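Local structure of lectin CEL-I, N-acetyl-D-galactosamine-specific C-type (Cucumaria echinata, 4WQQ) at residues His14-Phe19 with Gln55-Asn60. The protein is a calcium-dependent C-type lectin, by origin specific for galactose and N-acetylgalactosamine, engineered here to recognise mannose, which it binds beside a calcium ion. The protein carries 3 engineered substitutions. Sequence-based numbering, arbitrary orientation.
Sequences HCYRFF and QAYVFN
Strand residues 14-19 pass beside helix residues 55-60 with the CA atoms of Y16 and V58 8.2 Å apart, too far for backbone pairing, so side chains alone make the join. This is helix-on-sheet packing in the C-type lectin fold: helix 52-65 lies against strand 14-23, which pairs with strands 132-140 and 9-11. Y16 carries the strand's share of the contact. Y57 reaches over one face of the Y16 ring, with Y57 CE2 3.5 Å from Y16 CD1 and displaced toward the rim. The two ring planes meet at 54°, with centroids 5.0 Å apart, an oblique aromatic pair. On Y57, CG stands anti to the backbone N (chi1 167°), which carries the ring out from the helix to Y16; its CE2 side leads, and OH comes to rest beside Y16 CB and CD1. The ring also touches E9 and E11 of strand 9-11. V58 adds a lighter touch, and it also packs on F115 of strand 112-116. The Y16 hydroxyl is hydrogen-bonded to E54, one residue before 55-60, giving this buried ring a polar tie to the helix that also packs on it. Farther along the strand, F18 N is hydrogen-bonded to Y61 OH, one residue past 55-60. The V58 contact is made by one methyl, CG2, lying 4.2 Å from Y16 CE2.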
ATOM      1  N   HIS A  14      -0.186   7.959  -5.141  1.00 14.89           N
ATOM      2  CA  HIS A  14       0.671   6.912  -5.750  1.00 13.80           C
ATOM      3  C   HIS A  14       1.961   6.812  -4.982  1.00 13.07           C
ATOM      4  O   HIS A  14       2.266   7.695  -4.154  1.00 14.06           O
ATOM      5  CB  HIS A  14       0.984   7.162  -7.271  1.00 14.08           C
ATOM      6  CG  HIS A  14      -0.201   7.114  -8.150  1.00 14.40           C
ATOM      7  ND1 HIS A  14      -0.808   5.948  -8.551  1.00 15.27           N
ATOM      8  CD2 HIS A  14      -0.856   8.116  -8.782  1.00 16.61           C
ATOM      9  CE1 HIS A  14      -1.833   6.234  -9.347  1.00 16.75           C
ATOM     10  NE2 HIS A  14      -1.908   7.553  -9.459  1.00 16.27           N
ATOM     11  N   CYS A  15       2.681   5.703  -5.192  1.00 12.14           N
ATOM     12  CA  CYS A  15       4.016   5.522  -4.740  1.00 11.13           C
ATOM     13  C   CYS A  15       4.898   5.237  -5.927  1.00 10.57           C
ATOM     14  O   CYS A  15       4.418   4.696  -6.922  1.00 10.99           O
ATOM     15  CB  CYS A  15       4.165   4.385  -3.709  1.00 11.92           C
ATOM     16  SG  CYS A  15       3.011   4.465  -2.328  1.00 13.90           S
ATOM     17  N   TYR A  16       6.128   5.649  -5.836  1.00 10.45           N
ATOM     18  CA  TYR A  16       7.103   5.570  -6.918  1.00 11.03           C
ATOM     19  C   TYR A  16       8.424   4.974  -6.408  1.00 11.41           C
ATOM     20  O   TYR A  16       8.841   5.170  -5.241  1.00 12.44           O
ATOM     21  CB  TYR A  16       7.364   6.979  -7.571  1.00 10.53           C
ATOM     22  CG  TYR A  16       6.126   7.625  -8.118  1.00 10.94           C
ATOM     23  CD1 TYR A  16       5.278   8.314  -7.284  1.00 11.52           C
ATOM     24  CD2 TYR A  16       5.827   7.591  -9.440  1.00 10.87           C
ATOM     25  CE1 TYR A  16       4.121   8.889  -7.769  1.00 12.33           C
ATOM     26  CE2 TYR A  16       4.684   8.198  -9.959  1.00 11.33           C
ATOM     27  CZ  TYR A  16       3.827   8.836  -9.113  1.00 12.22           C
ATOM     28  OH  TYR A  16       2.654   9.466  -9.537  1.00 14.74           O
ATOM     29  N   ARG A  17       9.132   4.227  -7.266  1.00 10.75           N
ATOM     30  CA  ARG A  17      10.423   3.705  -6.953  1.00 11.54           C
ATOM     31  C   ARG A  17      11.316   3.676  -8.180  1.00 12.90           C
ATOM     32  O   ARG A  17      10.977   3.078  -9.197  1.00 12.17           O
ATOM     33  CB  ARG A  17      10.350   2.316  -6.350  1.00 12.44           C
ATOM     34  CG  ARG A  17      11.680   1.784  -5.827  1.00 13.90           C
ATOM     35  CD  ARG A  17      11.437   0.620  -4.887  1.00 15.17           C
ATOM     36  NE  ARG A  17      12.686  -0.011  -4.516  1.00 16.58           N
ATOM     37  CZ  ARG A  17      12.793  -1.130  -3.817  1.00 21.05           C
ATOM     38  NH1 ARG A  17      11.707  -1.769  -3.405  1.00 22.53           N
ATOM     39  NH2 ARG A  17      14.018  -1.618  -3.572  1.00 22.26           N
ATOM     40  N   PHE A  18      12.459   4.341  -8.058  1.00 12.66           N
ATOM     41  CA  PHE A  18      13.449   4.335  -9.072  1.00 12.28           C
ATOM     42  C   PHE A  18      14.498   3.258  -8.880  1.00 12.37           C
ATOM     43  O   PHE A  18      15.002   3.059  -7.765  1.00 13.37           O
ATOM     44  CB  PHE A  18      14.140   5.711  -9.079  1.00 12.08           C
ATOM     45  CG  PHE A  18      15.321   5.772 -10.003  1.00 11.98           C
ATOM     46  CD1 PHE A  18      15.132   5.605 -11.365  1.00 11.95           C
ATOM     47  CD2 PHE A  18      16.634   5.918  -9.507  1.00 11.17           C
ATOM     48  CE1 PHE A  18      16.181   5.603 -12.250  1.00 11.09           C
ATOM     49  CE2 PHE A  18      17.697   5.939 -10.399  1.00 10.64           C
ATOM     50  CZ  PHE A  18      17.504   5.750 -11.749  1.00 11.78           C
ATOM     51  N   PHE A  19      14.765   2.536  -9.975  1.00 12.12           N
ATOM     52  CA  PHE A  19      15.767   1.526 -10.073  1.00 13.14           C
ATOM     53  C   PHE A  19      16.891   1.945 -10.991  1.00 12.90           C
ATOM     54  O   PHE A  19      16.775   2.071 -12.190  1.00 13.46           O
ATOM     55  CB  PHE A  19      15.166   0.221 -10.556  1.00 14.22           C
ATOM     56  CG  PHE A  19      14.243  -0.393  -9.551  1.00 15.26           C
ATOM     57  CD1 PHE A  19      14.724  -1.201  -8.542  1.00 15.93           C
ATOM     58  CD2 PHE A  19      12.896  -0.091  -9.579  1.00 14.47           C
ATOM     59  CE1 PHE A  19      13.871  -1.758  -7.587  1.00 14.90           C
ATOM     60  CE2 PHE A  19      12.069  -0.626  -8.617  1.00 16.36           C
ATOM     61  CZ  PHE A  19      12.556  -1.454  -7.633  1.00 15.53           C
ATOM     62  N   GLN A  55       5.075  14.592 -14.312  1.00 14.12           N
ATOM     63  CA  GLN A  55       6.251  14.568 -15.101  1.00 13.64           C
ATOM     64  C   GLN A  55       7.416  15.140 -14.315  1.00 15.22           C
ATOM     65  O   GLN A  55       8.518  14.546 -14.252  1.00 12.24           O
ATOM     66  CB  GLN A  55       6.015  15.381 -16.399  1.00 14.42           C
ATOM     67  CG  GLN A  55       7.228  15.575 -17.236  1.00 14.94           C
ATOM     68  CD  GLN A  55       7.639  14.350 -18.050  1.00 13.82           C
ATOM     69  OE1 GLN A  55       6.830  13.480 -18.382  1.00 15.35           O
ATOM     70  NE2 GLN A  55       8.904  14.313 -18.384  1.00 14.64           N
ATOM     71  N   ALA A  56       7.229  16.349 -13.761  1.00 13.97           N
ATOM     72  CA  ALA A  56       8.317  16.952 -13.059  1.00 15.73           C
ATOM     73  C   ALA A  56       8.728  16.163 -11.832  1.00 13.92           C
ATOM     74  O   ALA A  56       9.929  16.077 -11.534  1.00 14.35           O
ATOM     75  CB  ALA A  56       7.965  18.405 -12.721  1.00 16.08           C
ATOM     76  N   TYR A  57       7.780  15.613 -11.130  1.00 14.20           N
ATOM     77  CA  TYR A  57       8.051  14.844  -9.897  1.00 14.89           C
ATOM     78  C   TYR A  57       8.954  13.652 -10.271  1.00 15.39           C
ATOM     79  O   TYR A  57      10.026  13.423  -9.700  1.00 14.67           O
ATOM     80  CB  TYR A  57       6.762  14.335  -9.256  1.00 16.09           C
ATOM     81  CG  TYR A  57       7.125  13.307  -8.206  1.00 17.66           C
ATOM     82  CD1 TYR A  57       7.598  13.683  -6.963  1.00 17.32           C
ATOM     83  CD2 TYR A  57       7.109  11.943  -8.532  1.00 19.91           C
ATOM     84  CE1 TYR A  57       8.042  12.744  -6.058  1.00 20.72           C
ATOM     85  CE2 TYR A  57       7.528  11.003  -7.634  1.00 19.88           C
ATOM     86  CZ  TYR A  57       7.995  11.374  -6.407  1.00 21.73           C
ATOM     87  OH  TYR A  57       8.402  10.368  -5.530  1.00 23.77           O
ATOM     88  N   VAL A  58       8.547  12.965 -11.325  1.00 14.29           N
ATOM     89  CA  VAL A  58       9.307  11.802 -11.826  1.00 13.85           C
ATOM     90  C   VAL A  58      10.711  12.125 -12.284  1.00 13.09           C
ATOM     91  O   VAL A  58      11.666  11.494 -11.901  1.00 12.84           O
ATOM     92  CB  VAL A  58       8.499  11.075 -12.925  1.00 14.13           C
ATOM     93  CG1 VAL A  58       9.343   9.979 -13.618  1.00 15.34           C
ATOM     94  CG2 VAL A  58       7.234  10.471 -12.356  1.00 15.73           C
ATOM     95  N   PHE A  59      10.827  13.167 -13.095  1.00 12.90           N
ATOM     96  CA  PHE A  59      12.082  13.570 -13.658  1.00 13.78           C
ATOM     97  C   PHE A  59      13.018  13.990 -12.505  1.00 13.69           C
ATOM     98  O   PHE A  59      14.211  13.594 -12.472  1.00 12.96           O
ATOM     99  CB  PHE A  59      11.828  14.675 -14.681  1.00 13.92           C
ATOM    100  CG  PHE A  59      13.092  15.257 -15.252  1.00 15.07           C
ATOM    101  CD1 PHE A  59      13.812  14.539 -16.166  1.00 13.62           C
ATOM    102  CD2 PHE A  59      13.542  16.496 -14.861  1.00 14.44           C
ATOM    103  CE1 PHE A  59      14.973  15.041 -16.703  1.00 15.91           C
ATOM    104  CE2 PHE A  59      14.738  16.981 -15.340  1.00 16.56           C
ATOM    105  CZ  PHE A  59      15.446  16.277 -16.288  1.00 15.78           C
ATOM    106  N   ASN A  60      12.507  14.825 -11.565  1.00 14.97           N
ATOM    107  CA  ASN A  60      13.356  15.340 -10.503  1.00 16.27           C
ATOM    108  C   ASN A  60      13.810  14.211  -9.547  1.00 15.31           C
ATOM    109  O   ASN A  60      14.961  14.176  -9.071  1.00 15.75           O
ATOM    110  CB  ASN A  60      12.644  16.495  -9.776  1.00 18.20           C
ATOM    111  CG  ASN A  60      12.436  17.725 -10.729  1.00 22.93           C
ATOM    112  OD1 ASN A  60      13.332  18.063 -11.524  1.00 27.16           O
ATOM    113  ND2 ASN A  60      11.258  18.352 -10.671  1.00 28.82           N
TER